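Local coordinates for protein LST4 (Kluyveromyces lactis, PDB 4ZY8) that is probably involved in amino acid uptake and in protein trafficking from the Golgi to the plasma membrane, and is represented here by its longin domain, at residues R84-I98 and S118-L132. Residues are numbered along the deposited sequence; the frame is centred on the assembly and turned at random.
Sequences RIFYLNEKSTLRIAI and SSFLDQCENTLLKYL
NH1 of Arg-84 is gripped by two carboxylates of helix 118-132: Asp-122 OD1, 2.8 Å away near the guanidinium plane, and Glu-125 OE1, 3.1 Å away and somewhat tilted from it. Both oxygens are met on their anti side, that of Glu-125 well out of its carboxylate plane, which stands at 83° to the guanidinium. Bends at chi2 (68°) and chi3 (53°) carry the guanidinium across the helix flank, where NH2 bonds weakly to Asp-122 OD1 and Ser-118 O, while Leu-121 CB covers one face. NE pairs with Asp-69 of the neighbouring strand. A leucine in place of Arg-84 would probably leave this acidic cluster without its countercharge. Glu-125, extended, also lays CG 3.5 Å from the centroid of the Phe-86 ring, a CH-pi contact almost on the ring normal; its carboxylate runs nearly parallel to the ring. Ile-96 CB backs the opposite face, and Leu-129 CD2 meets the edge at CE2. Ile-98 CD1 packs on Leu-128 CD1 (3.6 Å), and Ile-96 and Leu-132 touch tip to tip through CD1. Helix 114-134 thus runs obliquely over hairpin 79-87/95-103; with helix 150-166 it covers one face of the antiparallel sheet, helix 47-55 the other, the longin fold.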
loop_
_atom_site.group_PDB
_atom_site.type_symbol
_atom_site.label_atom_id
_atom_site.label_comp_id
_atom_site.label_asym_id
_atom_site.label_seq_id
_atom_site.Cartn_x
_atom_site.Cartn_y
_atom_site.Cartn_z
ATOM N N ARG A 84 4.175 0.417 -0.746
ATOM C CA ARG A 84 5.130 -0.201 0.166
ATOM C C ARG A 84 4.955 -1.706 0.075
ATOM O O ARG A 84 3.871 -2.224 0.353
ATOM C CB ARG A 84 4.899 0.277 1.602
ATOM C CG ARG A 84 5.519 -0.598 2.716
ATOM C CD ARG A 84 7.057 -0.560 2.731
ATOM N NE ARG A 84 7.591 0.815 2.789
ATOM C CZ ARG A 84 7.965 1.465 3.889
ATOM N NH1 ARG A 84 7.873 0.896 5.091
ATOM N NH2 ARG A 84 8.439 2.702 3.775
ATOM N N ILE A 85 6.009 -2.426 -0.286
ATOM C CA ILE A 85 5.874 -3.868 -0.389
ATOM C C ILE A 85 6.938 -4.493 0.522
ATOM O O ILE A 85 8.046 -3.997 0.603
ATOM C CB ILE A 85 5.970 -4.326 -1.874
ATOM C CG1 ILE A 85 5.586 -5.787 -2.054
ATOM C CG2 ILE A 85 7.320 -3.990 -2.501
ATOM C CD1 ILE A 85 5.245 -6.097 -3.499
ATOM N N PHE A 86 6.563 -5.506 1.292
ATOM C CA PHE A 86 7.466 -6.104 2.275
ATOM C C PHE A 86 7.176 -7.578 2.476
ATOM O O PHE A 86 6.110 -8.061 2.098
ATOM C CB PHE A 86 7.377 -5.383 3.625
ATOM C CG PHE A 86 5.984 -5.323 4.197
ATOM C CD1 PHE A 86 5.108 -4.326 3.807
ATOM C CD2 PHE A 86 5.569 -6.243 5.147
ATOM C CE1 PHE A 86 3.819 -4.261 4.328
ATOM C CE2 PHE A 86 4.288 -6.187 5.678
ATOM C CZ PHE A 86 3.409 -5.187 5.261
ATOM N N TYR A 87 8.102 -8.276 3.096
ATOM C CA TYR A 87 7.970 -9.684 3.381
ATOM C C TYR A 87 7.572 -9.939 4.826
ATOM O O TYR A 87 7.947 -9.199 5.693
ATOM C CB TYR A 87 9.289 -10.387 3.085
ATOM C CG TYR A 87 9.677 -10.386 1.641
ATOM C CD1 TYR A 87 10.390 -9.348 1.105
ATOM C CD2 TYR A 87 9.325 -11.425 0.815
ATOM C CE1 TYR A 87 10.730 -9.336 -0.207
ATOM C CE2 TYR A 87 9.671 -11.425 -0.504
ATOM C CZ TYR A 87 10.376 -10.374 -1.013
ATOM O OH TYR A 87 10.727 -10.363 -2.315
ATOM N N LEU A 88 6.858 -11.021 5.090
ATOM C CA LEU A 88 6.484 -11.340 6.454
ATOM C C LEU A 88 7.685 -11.500 7.331
ATOM O O LEU A 88 7.683 -11.094 8.447
ATOM C CB LEU A 88 5.611 -12.577 6.531
ATOM C CG LEU A 88 5.558 -13.317 7.877
ATOM C CD1 LEU A 88 5.429 -12.435 9.097
ATOM C CD2 LEU A 88 4.542 -14.430 7.904
ATOM N N ASN A 89 8.710 -12.128 6.812
ATOM C CA ASN A 89 9.926 -12.335 7.560
ATOM C C ASN A 89 11.048 -12.772 6.631
ATOM O O ASN A 89 10.856 -12.869 5.420
ATOM C CB ASN A 89 9.703 -13.381 8.664
ATOM C CG ASN A 89 9.090 -14.674 8.140
ATOM O OD1 ASN A 89 9.695 -15.359 7.318
ATOM N ND2 ASN A 89 7.892 -15.020 8.627
ATOM N N GLU A 90 12.216 -13.018 7.214
ATOM C CA GLU A 90 13.419 -13.397 6.477
ATOM C C GLU A 90 13.197 -14.637 5.631
ATOM O O GLU A 90 13.676 -14.743 4.496
ATOM C CB GLU A 90 14.548 -13.701 7.458
ATOM N N LYS A 91 12.450 -15.573 6.201
ATOM C CA LYS A 91 12.285 -16.878 5.601
ATOM C C LYS A 91 11.219 -16.890 4.524
ATOM O O LYS A 91 11.167 -17.811 3.718
ATOM C CB LYS A 91 11.943 -17.902 6.688
ATOM N N SER A 92 10.415 -15.836 4.453
ATOM C CA SER A 92 9.253 -15.865 3.575
ATOM C C SER A 92 9.541 -15.396 2.157
ATOM O O SER A 92 10.362 -14.520 1.944
ATOM C CB SER A 92 8.140 -15.004 4.173
ATOM O OG SER A 92 7.024 -14.959 3.311
ATOM N N THR A 93 8.826 -15.970 1.195
ATOM C CA THR A 93 8.943 -15.565 -0.200
ATOM C C THR A 93 7.704 -14.763 -0.627
ATOM O O THR A 93 7.635 -14.246 -1.744
ATOM C CB THR A 93 9.110 -16.793 -1.129
ATOM O OG1 THR A 93 7.941 -17.616 -1.040
ATOM C CG2 THR A 93 10.305 -17.624 -0.701
ATOM N N LEU A 94 6.725 -14.686 0.265
ATOM C CA LEU A 94 5.448 -14.026 -0.016
ATOM C C LEU A 94 5.457 -12.543 0.348
ATOM O O LEU A 94 5.913 -12.174 1.425
ATOM C CB LEU A 94 4.316 -14.735 0.738
ATOM C CG LEU A 94 4.066 -16.212 0.401
ATOM C CD1 LEU A 94 2.833 -16.709 1.117
ATOM C CD2 LEU A 94 3.882 -16.372 -1.100
ATOM N N ARG A 95 4.876 -11.707 -0.506
ATOM C CA ARG A 95 4.904 -10.267 -0.284
ATOM C C ARG A 95 3.543 -9.710 0.140
ATOM O O ARG A 95 2.489 -10.236 -0.244
ATOM C CB ARG A 95 5.377 -9.557 -1.557
ATOM C CG ARG A 95 6.838 -9.809 -1.898
ATOM C CD ARG A 95 7.217 -9.213 -3.238
ATOM N NE ARG A 95 6.448 -9.811 -4.318
ATOM C CZ ARG A 95 6.436 -9.352 -5.562
ATOM N NH1 ARG A 95 7.161 -8.284 -5.878
ATOM N NH2 ARG A 95 5.709 -9.965 -6.491
ATOM N N ILE A 96 3.583 -8.692 0.995
ATOM C CA ILE A 96 2.405 -7.915 1.338
ATOM C C ILE A 96 2.600 -6.518 0.775
ATOM O O ILE A 96 3.697 -5.961 0.859
ATOM C CB ILE A 96 2.172 -7.828 2.848
ATOM C CG1 ILE A 96 1.853 -9.202 3.429
ATOM C CG2 ILE A 96 1.041 -6.867 3.158
ATOM C CD1 ILE A 96 1.648 -9.168 4.938
ATOM N N ALA A 97 1.544 -5.937 0.221
ATOM C CA ALA A 97 1.640 -4.597 -0.321
ATOM C C ALA A 97 0.608 -3.649 0.294
ATOM O O ALA A 97 -0.561 -4.006 0.530
ATOM C CB ALA A 97 1.490 -4.615 -1.831
ATOM N N ILE A 98 1.078 -2.442 0.573
ATOM C CA ILE A 98 0.213 -1.336 0.953
ATOM C C ILE A 98 0.326 -0.309 -0.160
ATOM O O ILE A 98 1.383 0.311 -0.323
ATOM C CB ILE A 98 0.619 -0.724 2.302
ATOM C CG1 ILE A 98 0.663 -1.817 3.373
ATOM C CG2 ILE A 98 -0.330 0.426 2.677
ATOM C CD1 ILE A 98 1.177 -1.367 4.670
ATOM N N SER A 118 7.071 7.939 4.160
ATOM C CA SER A 118 7.832 6.699 4.345
ATOM C C SER A 118 7.863 6.253 5.794
ATOM O O SER A 118 7.717 5.069 6.112
ATOM C CB SER A 118 9.266 6.881 3.845
ATOM O OG SER A 118 10.007 5.719 4.119
ATOM N N SER A 119 8.026 7.210 6.691
ATOM C CA SER A 119 7.975 6.885 8.112
ATOM C C SER A 119 6.554 6.412 8.563
ATOM O O SER A 119 6.422 5.509 9.389
ATOM C CB SER A 119 8.454 8.087 8.928
ATOM O OG SER A 119 8.336 7.831 10.311
ATOM N N PHE A 120 5.496 7.018 8.038
ATOM C CA PHE A 120 4.138 6.555 8.361
ATOM C C PHE A 120 3.864 5.158 7.757
ATOM O O PHE A 120 3.161 4.350 8.341
ATOM C CB PHE A 120 3.092 7.546 7.857
ATOM C CG PHE A 120 3.084 8.861 8.601
ATOM C CD1 PHE A 120 3.223 8.901 9.970
ATOM C CD2 PHE A 120 2.918 10.057 7.919
ATOM C CE1 PHE A 120 3.195 10.115 10.654
ATOM C CE2 PHE A 120 2.901 11.286 8.609
ATOM C CZ PHE A 120 3.035 11.304 9.961
ATOM N N LEU A 121 4.421 4.902 6.578
ATOM C CA LEU A 121 4.296 3.590 5.956
ATOM C C LEU A 121 5.013 2.549 6.800
ATOM O O LEU A 121 4.504 1.428 6.942
ATOM C CB LEU A 121 4.851 3.616 4.521
ATOM C CG LEU A 121 3.922 4.333 3.538
ATOM C CD1 LEU A 121 4.549 4.523 2.177
ATOM C CD2 LEU A 121 2.568 3.586 3.397
ATOM N N ASP A 122 6.138 2.906 7.405
ATOM C CA ASP A 122 6.837 2.021 8.322
ATOM C C ASP A 122 5.927 1.588 9.452
ATOM O O ASP A 122 5.900 0.445 9.767
ATOM C CB ASP A 122 8.074 2.631 8.968
ATOM C CG ASP A 122 9.171 2.976 7.998
ATOM O OD1 ASP A 122 9.349 2.315 6.968
ATOM O OD2 ASP A 122 9.890 3.930 8.294
ATOM N N GLN A 123 5.208 2.523 10.058
ATOM C CA GLN A 123 4.286 2.178 11.146
ATOM C C GLN A 123 3.207 1.218 10.605
ATOM O O GLN A 123 2.893 0.216 11.241
ATOM C CB GLN A 123 3.605 3.426 11.732
ATOM C CG GLN A 123 4.530 4.590 12.098
ATOM C CD GLN A 123 3.760 5.746 12.760
ATOM O OE1 GLN A 123 2.551 5.905 12.555
ATOM N NE2 GLN A 123 4.471 6.596 13.467
ATOM N N CYS A 124 2.675 1.513 9.417
ATOM C CA CYS A 124 1.658 0.626 8.796
ATOM C C CYS A 124 2.190 -0.792 8.587
ATOM O O CYS A 124 1.496 -1.784 8.874
ATOM C CB CYS A 124 1.185 1.198 7.465
ATOM S SG CYS A 124 0.273 2.775 7.643
ATOM N N GLU A 125 3.420 -0.881 8.084
ATOM C CA GLU A 125 4.097 -2.162 7.915
ATOM C C GLU A 125 4.253 -2.876 9.266
ATOM O O GLU A 125 3.923 -4.048 9.361
ATOM C CB GLU A 125 5.463 -1.975 7.223
ATOM C CG GLU A 125 6.309 -3.240 7.147
ATOM C CD GLU A 125 7.678 -2.997 6.493
ATOM O OE1 GLU A 125 7.782 -2.114 5.617
ATOM O OE2 GLU A 125 8.651 -3.683 6.874
ATOM N N ASN A 126 4.731 -2.184 10.309
ATOM C CA ASN A 126 4.805 -2.782 11.660
ATOM C C ASN A 126 3.466 -3.321 12.151
ATOM O O ASN A 126 3.406 -4.337 12.842
ATOM C CB ASN A 126 5.242 -1.762 12.745
ATOM C CG ASN A 126 6.675 -1.293 12.580
ATOM O OD1 ASN A 126 7.494 -1.971 11.958
ATOM N ND2 ASN A 126 6.998 -0.146 13.200
ATOM N N THR A 127 2.395 -2.598 11.833
ATOM C CA THR A 127 1.068 -2.943 12.349
ATOM C C THR A 127 0.550 -4.264 11.752
ATOM O O THR A 127 0.053 -5.152 12.469
ATOM C CB THR A 127 0.077 -1.800 12.079
ATOM O OG1 THR A 127 0.492 -0.639 12.814
ATOM C CG2 THR A 127 -1.346 -2.186 12.531
ATOM N N LEU A 128 0.678 -4.382 10.444
ATOM C CA LEU A 128 0.246 -5.588 9.740
ATOM C C LEU A 128 1.116 -6.794 10.140
ATOM O O LEU A 128 0.618 -7.912 10.272
ATOM C CB LEU A 128 0.281 -5.364 8.238
ATOM C CG LEU A 128 -0.700 -4.309 7.702
ATOM C CD1 LEU A 128 -0.603 -4.169 6.185
ATOM C CD2 LEU A 128 -2.156 -4.563 8.132
ATOM N N LEU A 129 2.418 -6.565 10.339
ATOM C CA LEU A 129 3.304 -7.648 10.775
ATOM C C LEU A 129 2.947 -8.156 12.166
ATOM O O LEU A 129 3.010 -9.350 12.425
ATOM C CB LEU A 129 4.777 -7.203 10.749
ATOM C CG LEU A 129 5.348 -7.015 9.340
ATOM C CD1 LEU A 129 6.793 -6.476 9.385
ATOM C CD2 LEU A 129 5.264 -8.344 8.573
ATOM N N LYS A 130 2.539 -7.255 13.048
ATOM C CA LYS A 130 2.116 -7.648 14.388
ATOM C C LYS A 130 0.843 -8.488 14.379
ATOM O O LYS A 130 0.662 -9.349 15.252
ATOM C CB LYS A 130 1.939 -6.418 15.280
ATOM C CG LYS A 130 3.262 -5.851 15.755
ATOM C CD LYS A 130 3.845 -6.739 16.850
ATOM C CE LYS A 130 5.167 -6.201 17.365
ATOM N NZ LYS A 130 5.943 -7.277 18.064
ATOM N N TYR A 131 -0.054 -8.220 13.441
ATOM C CA TYR A 131 -1.233 -9.037 13.251
ATOM C C TYR A 131 -0.827 -10.454 12.937
ATOM O O TYR A 131 -1.362 -11.375 13.476
ATOM C CB TYR A 131 -2.149 -8.503 12.147
ATOM C CG TYR A 131 -3.244 -9.474 11.802
ATOM C CD1 TYR A 131 -4.451 -9.438 12.444
ATOM C CD2 TYR A 131 -3.020 -10.485 10.914
ATOM C CE1 TYR A 131 -5.429 -10.353 12.159
ATOM C CE2 TYR A 131 -3.984 -11.387 10.617
ATOM C CZ TYR A 131 -5.184 -11.316 11.247
ATOM O OH TYR A 131 -6.129 -12.211 10.956
ATOM N N LEU A 132 0.112 -10.592 12.037
ATOM C CA LEU A 132 0.578 -11.913 11.621
ATOM C C LEU A 132 1.196 -12.673 12.793
ATOM O O LEU A 132 0.992 -13.881 12.930
ATOM C CB LEU A 132 1.567 -11.784 10.464
ATOM C CG LEU A 132 0.865 -11.205 9.236
ATOM C CD1 LEU A 132 1.821 -11.001 8.101
ATOM C CD2 LEU A 132 -0.261 -12.131 8.813
#